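Local coordinates for cellulase (Bacillus sp. BG-CS10, PDB 5E09), which probably hydrolyses internal beta-1,4-glucosidic bonds of cellulose with a family 5 catalytic barrel, joined to an X2 module and a family 46 carbohydrate-binding module, at residues F292-I297 with K333-G338; N346-R351 with W425-Q430; L363-N368 with A417-G422. All blocks are in the same frame, centred on the assembly; numbering follows the deposited sequence.

Contact 1 (F292-I297 with K333-G338)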
# COMPACT_ATOMS: atom_id res chain seq x y z
N PHE A 292 8.28 -1.39 -7.35
CA PHE A 292 6.90 -0.96 -7.55
C PHE A 292 6.74 0.51 -7.17
O PHE A 292 6.27 1.32 -7.98
CB PHE A 292 5.92 -1.80 -6.73
CG PHE A 292 4.51 -1.27 -6.75
CD1 PHE A 292 3.64 -1.60 -7.78
CD2 PHE A 292 4.05 -0.42 -5.75
CE1 PHE A 292 2.34 -1.10 -7.81
CE2 PHE A 292 2.76 0.08 -5.77
CZ PHE A 292 1.90 -0.26 -6.81
N PHE A 293 7.13 0.86 -5.95
CA PHE A 293 6.93 2.24 -5.50
C PHE A 293 7.75 3.26 -6.30
O PHE A 293 7.28 4.37 -6.57
CB PHE A 293 7.21 2.36 -4.01
CG PHE A 293 6.08 1.84 -3.15
CD1 PHE A 293 4.99 2.64 -2.86
CD2 PHE A 293 6.10 0.54 -2.67
CE1 PHE A 293 3.94 2.17 -2.08
CE2 PHE A 293 5.05 0.05 -1.89
CZ PHE A 293 3.97 0.88 -1.60
N GLU A 294 8.96 2.87 -6.70
CA GLU A 294 9.80 3.75 -7.53
C GLU A 294 9.12 4.06 -8.87
O GLU A 294 8.99 5.23 -9.28
CB GLU A 294 11.18 3.11 -7.77
CG GLU A 294 12.24 4.04 -8.35
CD GLU A 294 12.19 4.13 -9.86
OE1 GLU A 294 11.76 3.14 -10.51
OE2 GLU A 294 12.58 5.18 -10.40
N PHE A 295 8.67 3.00 -9.54
CA PHE A 295 7.95 3.14 -10.80
C PHE A 295 6.70 4.02 -10.65
O PHE A 295 6.51 5.02 -11.38
CB PHE A 295 7.59 1.75 -11.32
CG PHE A 295 7.09 1.73 -12.73
CD1 PHE A 295 7.97 1.67 -13.79
CD2 PHE A 295 5.73 1.75 -12.99
CE1 PHE A 295 7.51 1.64 -15.10
CE2 PHE A 295 5.26 1.72 -14.29
CZ PHE A 295 6.15 1.66 -15.35
N LEU A 296 5.85 3.64 -9.69
CA LEU A 296 4.61 4.36 -9.43
C LEU A 296 4.83 5.86 -9.21
O LEU A 296 4.17 6.69 -9.86
CB LEU A 296 3.91 3.77 -8.20
CG LEU A 296 2.64 4.51 -7.75
CD1 LEU A 296 1.60 4.53 -8.87
CD2 LEU A 296 2.05 3.89 -6.48
N ILE A 297 5.73 6.21 -8.30
CA ILE A 297 5.91 7.62 -7.98
C ILE A 297 6.54 8.37 -9.16
O ILE A 297 6.21 9.54 -9.40
CB ILE A 297 6.73 7.80 -6.70
CG1 ILE A 297 5.92 7.28 -5.51
CG2 ILE A 297 7.06 9.28 -6.47
CD1 ILE A 297 6.68 7.24 -4.20
N LYS A 333 11.35 8.74 -0.53
CA LYS A 333 11.97 10.06 -0.44
C LYS A 333 12.75 10.38 -1.70
O LYS A 333 12.63 11.48 -2.26
CB LYS A 333 12.88 10.11 0.79
CG LYS A 333 13.27 11.51 1.24
CD LYS A 333 13.99 11.43 2.59
CE LYS A 333 14.05 12.79 3.27
NZ LYS A 333 14.32 12.66 4.73
N ALA A 334 13.55 9.42 -2.14
CA ALA A 334 14.30 9.57 -3.39
C ALA A 334 13.36 9.77 -4.57
O ALA A 334 13.60 10.62 -5.43
CB ALA A 334 15.19 8.35 -3.62
N SER A 335 12.28 9.00 -4.59
CA SER A 335 11.34 9.07 -5.71
C SER A 335 10.59 10.40 -5.78
O SER A 335 10.14 10.79 -6.86
CB SER A 335 10.34 7.91 -5.62
OG SER A 335 11.03 6.67 -5.63
N TRP A 336 10.47 11.11 -4.65
CA TRP A 336 9.89 12.45 -4.67
C TRP A 336 10.66 13.39 -5.60
O TRP A 336 10.08 14.31 -6.17
CB TRP A 336 9.86 13.08 -3.28
CG TRP A 336 9.12 12.31 -2.25
CD1 TRP A 336 8.17 11.34 -2.46
CD2 TRP A 336 9.26 12.43 -0.83
NE1 TRP A 336 7.72 10.86 -1.26
CE2 TRP A 336 8.37 11.50 -0.25
CE3 TRP A 336 10.05 13.23 -0.01
CZ2 TRP A 336 8.25 11.36 1.13
CZ3 TRP A 336 9.93 13.08 1.37
CH2 TRP A 336 9.04 12.15 1.92
N GLU A 337 11.97 13.17 -5.72
CA GLU A 337 12.82 14.07 -6.51
C GLU A 337 13.14 13.55 -7.91
O GLU A 337 13.34 14.33 -8.84
CB GLU A 337 14.12 14.36 -5.76
CG GLU A 337 15.03 15.35 -6.47
CD GLU A 337 16.30 15.66 -5.68
OE1 GLU A 337 16.48 15.07 -4.59
OE2 GLU A 337 17.11 16.50 -6.15
N GLY A 338 13.18 12.23 -8.06
CA GLY A 338 13.55 11.66 -9.34
C GLY A 338 13.77 10.17 -9.27
O GLY A 338 13.64 9.56 -8.21
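The indole of Trp336, whose backbone N lies 4.3 Å from Ile297 CG2, is covered on one face by its own helix: Lys333 CA stands 3.6 Å above the ring plane, over the centre. Tyr55 meets the same indole edge-to-face. On the facing helix, Phe293 takes Phe292 CD2 against one face, offset toward the rim, while the edge of the Phe292 ring receives Phe293 CD2 in its plane. Phe293 also makes an edge-to-face pair with Phe328. None of these rings stacks on another across the contact.

The two helices touch through small groups. Ile297 points toward the other helix and lays its CG2 methyl 3.5 Å from Ser335 O and 3.7 Å from Ser335 CB. With chi1 at -67°, CG2 lies anti to the backbone N and CG1 beside it, and the CD1 carried by CG1 also reaches Ser335 CB, at 4.0 Å. The serine thus fits against a branched surface with its CB, while OG, 3.7 Å from Glu294 CA, bonds back to Met331 O one turn earlier in its own helix. No hydrogen bond crosses directly between 292-297 and 333-338. Glu294 instead passes alongside Ser335 with CG 4.0 Å from OG, bends at chi2 (-86°), and uses OE2 for a salt bridge to Arg339 NE and a hydrogen bond from Ser340 N. This buried carboxylate, held by two residues just past the end of helix 326-337, is probably stabilised in its charged form.

The helix axes pass 9.2 Å apart at -25°, a near-parallel packing typical of consecutive outer helices of a (beta/alpha)8 barrel: helix 286-302 follows the seventh barrel strand and helix 326-337 the eighth.

Contact 2 (N346-R351 with W425-Q430)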
# COMPACT_ATOMS: atom_id res chain seq x y z
N ASN A 346 17.07 -7.80 -5.35
CA ASN A 346 17.85 -7.20 -4.28
C ASN A 346 18.64 -8.29 -3.55
O ASN A 346 19.22 -8.05 -2.49
CB ASN A 346 16.96 -6.43 -3.30
CG ASN A 346 16.19 -7.35 -2.37
OD1 ASN A 346 15.63 -8.35 -2.80
ND2 ASN A 346 16.17 -7.01 -1.09
N LEU A 347 18.64 -9.48 -4.13
CA LEU A 347 19.30 -10.63 -3.55
C LEU A 347 20.41 -11.16 -4.46
O LEU A 347 20.28 -11.16 -5.68
CB LEU A 347 18.30 -11.76 -3.28
CG LEU A 347 17.06 -11.44 -2.45
CD1 LEU A 347 16.21 -12.69 -2.29
CD2 LEU A 347 17.44 -10.86 -1.09
N ILE A 348 21.51 -11.60 -3.84
CA ILE A 348 22.56 -12.33 -4.52
C ILE A 348 22.73 -13.68 -3.84
O ILE A 348 23.16 -13.75 -2.69
CB ILE A 348 23.89 -11.59 -4.48
CG1 ILE A 348 23.78 -10.24 -5.18
CG2 ILE A 348 25.00 -12.43 -5.11
CD1 ILE A 348 25.00 -9.37 -5.00
N HIS A 349 22.40 -14.76 -4.54
CA HIS A 349 22.49 -16.09 -3.96
C HIS A 349 23.79 -16.80 -4.31
O HIS A 349 24.21 -16.84 -5.47
CB HIS A 349 21.32 -16.96 -4.41
CG HIS A 349 19.98 -16.40 -4.02
ND1 HIS A 349 19.27 -15.56 -4.84
CD2 HIS A 349 19.25 -16.56 -2.89
CE1 HIS A 349 18.13 -15.23 -4.24
NE2 HIS A 349 18.10 -15.82 -3.06
N VAL A 350 24.42 -17.37 -3.29
CA VAL A 350 25.59 -18.20 -3.47
C VAL A 350 25.35 -19.54 -2.77
O VAL A 350 25.05 -19.57 -1.58
CB VAL A 350 26.85 -17.53 -2.93
CG1 VAL A 350 28.01 -18.51 -2.87
CG2 VAL A 350 27.21 -16.30 -3.77
N ARG A 351 25.46 -20.63 -3.52
CA ARG A 351 25.27 -21.95 -2.94
C ARG A 351 26.43 -22.33 -2.04
O ARG A 351 27.58 -22.34 -2.48
CB ARG A 351 25.09 -22.99 -4.05
CG ARG A 351 23.68 -23.05 -4.60
CD ARG A 351 22.73 -23.67 -3.58
NE ARG A 351 22.90 -25.12 -3.52
CZ ARG A 351 21.97 -25.99 -3.89
NH1 ARG A 351 20.79 -25.56 -4.33
NH2 ARG A 351 22.21 -27.29 -3.81
N TRP A 425 21.04 1.19 -3.86
CA TRP A 425 20.37 -0.10 -3.95
C TRP A 425 21.13 -1.10 -3.10
O TRP A 425 22.35 -1.19 -3.20
CB TRP A 425 20.27 -0.56 -5.40
CG TRP A 425 19.51 -1.85 -5.58
CD1 TRP A 425 20.04 -3.11 -5.67
CD2 TRP A 425 18.09 -2.01 -5.68
NE1 TRP A 425 19.04 -4.04 -5.82
CE2 TRP A 425 17.82 -3.39 -5.83
CE3 TRP A 425 17.01 -1.12 -5.66
CZ2 TRP A 425 16.53 -3.90 -5.96
CZ3 TRP A 425 15.71 -1.63 -5.79
CH2 TRP A 425 15.49 -3.00 -5.93
N HIS A 426 20.43 -1.86 -2.27
CA HIS A 426 21.10 -2.76 -1.34
C HIS A 426 20.93 -4.23 -1.70
O HIS A 426 19.85 -4.79 -1.55
CB HIS A 426 20.61 -2.52 0.09
CG HIS A 426 20.82 -1.12 0.55
ND1 HIS A 426 19.95 -0.10 0.23
CD2 HIS A 426 21.80 -0.56 1.29
CE1 HIS A 426 20.39 1.03 0.76
NE2 HIS A 426 21.51 0.78 1.41
N PHE A 427 22.00 -4.84 -2.17
CA PHE A 427 22.01 -6.28 -2.40
C PHE A 427 22.25 -7.04 -1.10
O PHE A 427 23.23 -6.78 -0.39
CB PHE A 427 23.09 -6.67 -3.41
CG PHE A 427 22.87 -6.10 -4.78
CD1 PHE A 427 21.86 -6.59 -5.59
CD2 PHE A 427 23.67 -5.08 -5.25
CE1 PHE A 427 21.65 -6.07 -6.86
CE2 PHE A 427 23.47 -4.56 -6.52
CZ PHE A 427 22.46 -5.05 -7.32
N GLN A 428 21.37 -7.98 -0.80
CA GLN A 428 21.59 -8.92 0.29
C GLN A 428 22.35 -10.13 -0.26
O GLN A 428 21.87 -10.82 -1.16
CB GLN A 428 20.25 -9.37 0.91
CG GLN A 428 19.27 -8.23 1.16
CD GLN A 428 19.67 -7.33 2.33
OE1 GLN A 428 19.97 -7.81 3.42
NE2 GLN A 428 19.66 -6.03 2.10
N LEU A 429 23.55 -10.37 0.27
CA LEU A 429 24.35 -11.51 -0.17
C LEU A 429 23.96 -12.75 0.63
O LEU A 429 24.39 -12.94 1.77
CB LEU A 429 25.85 -11.20 -0.01
CG LEU A 429 26.87 -12.26 -0.39
CD1 LEU A 429 26.60 -12.83 -1.78
CD2 LEU A 429 28.27 -11.67 -0.32
N GLN A 430 23.13 -13.59 0.02
CA GLN A 430 22.58 -14.77 0.69
C GLN A 430 23.40 -16.03 0.45
O GLN A 430 23.52 -16.49 -0.69
CB GLN A 430 21.13 -15.02 0.23
CG GLN A 430 20.17 -13.86 0.44
CD GLN A 430 19.99 -13.49 1.90
OE1 GLN A 430 20.36 -12.40 2.32
NE2 GLN A 430 19.42 -14.40 2.68
O HOH W 1 17.91 -4.96 0.06
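Ile348 packs tightly against Phe427 and Leu429 on the buried face of a parallel strand pair. Its CD1 reaches Phe427 CB at 3.7 Å, and its other branch, CG2, meets Leu429 CD1 at 3.7 Å. With CG1 set beside the backbone N (chi1 -61°), the two branches spread to the two neighbours. Val350 CG2 reaches the same Leu429 CD1, at 4.0 Å, so that one methyl is shared by Ile348 and Val350, and Ile361 of strand 359-364 lies against both Ile348 and Phe427. At the start of the pair, Asn346 CB rests 3.7 Å from Trp425 CZ2.

The opposite face, carrying Leu347, His349, Gln428 and Gln430, is partly exposed, its side-chain contacts mostly a little longer, with a water taking part. Leu347 CD2 touches Gln428 CB at 3.8 Å, and the His349 ring lies beside Gln430. The water accepts from Asn346 ND2 and Gln428 NE2 and donates to His426 O, tying two side chains to the backbone; Asn346 OD1 turns to Gln285 NE2 and Gln430 OE1 to Thr411 OG1.

Gln428 N bonds to Asn346 O at 2.7 Å and Ile348 N to Gln428 O at 2.8 Å; Gln430 N to Ile348 O and Val350 N to Gln430 O continue the series. Such parallel pairing of an early edge strand with the last strand, after strand 342-343 has joined the other sheet, is characteristic of immunoglobulin-like beta sandwiches.

Contact 3 (L363-N368 with A417-G422)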
# COMPACT_ATOMS: atom_id res chain seq x y z
N LEU A 363 21.30 -4.60 -13.82
CA LEU A 363 20.89 -3.32 -13.25
C LEU A 363 19.83 -2.67 -14.13
O LEU A 363 19.82 -2.88 -15.34
CB LEU A 363 22.10 -2.39 -13.11
CG LEU A 363 22.78 -2.23 -11.75
CD1 LEU A 363 22.88 -3.56 -10.99
CD2 LEU A 363 24.17 -1.62 -11.95
N HIS A 364 18.93 -1.92 -13.52
CA HIS A 364 18.01 -1.05 -14.25
C HIS A 364 18.36 0.38 -13.88
O HIS A 364 17.90 0.88 -12.86
CB HIS A 364 16.54 -1.32 -13.91
CG HIS A 364 16.16 -2.77 -13.99
ND1 HIS A 364 16.45 -3.56 -15.08
CD2 HIS A 364 15.48 -3.56 -13.12
CE1 HIS A 364 15.98 -4.78 -14.87
NE2 HIS A 364 15.39 -4.80 -13.69
N LEU A 365 19.17 1.02 -14.71
CA LEU A 365 19.78 2.29 -14.35
C LEU A 365 18.77 3.44 -14.31
O LEU A 365 18.95 4.40 -13.56
CB LEU A 365 20.93 2.62 -15.30
CG LEU A 365 22.13 1.68 -15.15
CD1 LEU A 365 23.18 1.98 -16.21
CD2 LEU A 365 22.73 1.79 -13.75
N HIS A 366 17.72 3.33 -15.13
CA HIS A 366 16.68 4.35 -15.20
C HIS A 366 17.26 5.75 -15.43
O HIS A 366 16.83 6.72 -14.80
CB HIS A 366 15.82 4.35 -13.92
CG HIS A 366 15.06 3.08 -13.70
ND1 HIS A 366 14.80 2.57 -12.45
CD2 HIS A 366 14.50 2.21 -14.58
CE1 HIS A 366 14.11 1.45 -12.56
NE2 HIS A 366 13.91 1.21 -13.85
N GLY A 367 18.25 5.85 -16.31
CA GLY A 367 18.85 7.13 -16.64
C GLY A 367 19.95 7.57 -15.69
O GLY A 367 20.55 8.63 -15.87
N ASN A 368 20.22 6.76 -14.66
CA ASN A 368 21.29 7.07 -13.72
C ASN A 368 22.57 6.35 -14.09
O ASN A 368 22.61 5.59 -15.05
CB ASN A 368 20.87 6.71 -12.29
CG ASN A 368 19.73 7.55 -11.78
OD1 ASN A 368 19.62 8.73 -12.12
ND2 ASN A 368 18.86 6.95 -10.97
N ALA A 417 25.05 -0.49 -3.77
CA ALA A 417 25.32 0.16 -5.04
C ALA A 417 24.95 1.63 -4.96
O ALA A 417 23.83 1.99 -4.55
CB ALA A 417 24.58 -0.52 -6.18
N GLN A 418 25.90 2.47 -5.36
CA GLN A 418 25.76 3.92 -5.32
C GLN A 418 25.67 4.48 -6.72
O GLN A 418 26.32 3.99 -7.64
CB GLN A 418 26.93 4.54 -4.57
CG GLN A 418 27.22 3.90 -3.23
CD GLN A 418 28.52 4.39 -2.61
OE1 GLN A 418 29.58 4.34 -3.25
NE2 GLN A 418 28.45 4.86 -1.38
N PHE A 419 24.87 5.53 -6.88
CA PHE A 419 24.59 6.07 -8.20
C PHE A 419 24.73 7.58 -8.20
O PHE A 419 24.68 8.21 -7.14
CB PHE A 419 23.18 5.65 -8.65
CG PHE A 419 22.99 4.16 -8.74
CD1 PHE A 419 22.56 3.44 -7.64
CD2 PHE A 419 23.28 3.48 -9.91
CE1 PHE A 419 22.41 2.06 -7.72
CE2 PHE A 419 23.14 2.11 -9.99
CZ PHE A 419 22.70 1.40 -8.90
N ASN A 420 24.91 8.16 -9.38
CA ASN A 420 25.09 9.61 -9.47
C ASN A 420 23.84 10.34 -9.00
O ASN A 420 23.92 11.48 -8.55
CB ASN A 420 25.46 10.03 -10.90
CG ASN A 420 24.46 9.57 -11.94
OD1 ASN A 420 23.63 8.69 -11.68
ND2 ASN A 420 24.54 10.15 -13.14
N SER A 421 22.69 9.68 -9.10
CA SER A 421 21.44 10.22 -8.59
C SER A 421 20.54 9.11 -8.08
O SER A 421 20.62 7.97 -8.56
CB SER A 421 20.73 11.03 -9.68
OG SER A 421 19.74 11.87 -9.12
N GLY A 422 19.69 9.43 -7.11
CA GLY A 422 18.70 8.49 -6.60
C GLY A 422 19.15 7.78 -5.34
O GLY A 422 20.21 8.07 -4.79
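Leu365 to Asn368 form a type I' turn, closed by Asn368 N to Leu365 O at 2.9 Å, and the chain here closes in on 417-422, from a CA separation of 10.0 Å at Leu363 and Ala417 to 6.0 Å at Asn368 and Ser421. At the wide end Phe419 fills the gap: Leu365 CD2 comes to its CE2 at 3.8 Å, the side chains crossing at about a right angle, and Leu363 CD2 sits at the ring edge, near its plane.

At the narrow end the Asn368 side chain lies over Asn420 and Ser421. Asn420 CG sits between its backbone N and carbonyl carbon (chi1 56°), which brings OD1 to 3.5 Å from Asn368 CB, the two amides standing almost perpendicular (86°). Asn368 OD1 is 3.5 Å from Ser421 CB. Asn368 ND2 is near Ser421 O but angled poorly for a bond; it donates to Arg339 O instead. Asn420 OD1 accepts from Glu369 N, which ties its loop to the chain just after the turn.

Strand 359-364 and strand 410-419 belong to different sheets of the sandwich. Phe419 also meets Leu370 of strand 370-375 and Trp425 of strand 425-432, while Leu363 touches Ala343 of strand 342-343.

In the fold
Contact 1 belongs to the outer helix layer of the barrel; contacts 2 and 3 lie in the X2 module that follows it. Contact 3 is nested inside the loop closed by contact 2. Barrel and module meet where Glu294 OE1 packs 3.5 Å from His366 CE1, with the centres of contacts 1 and 3 about 13 Å apart. Contacts 1 and 2 do not touch, their nearest atoms being about 7 Å apart. Contacts 2 and 3 share one core: Phe427 CZ packs 4.0 Å from Leu363 CD1, and strands 425-432 and 410-419 are sheet neighbours. The family 5 active site lies at the C-terminal ends of the barrel strands; no contact here is known to form it.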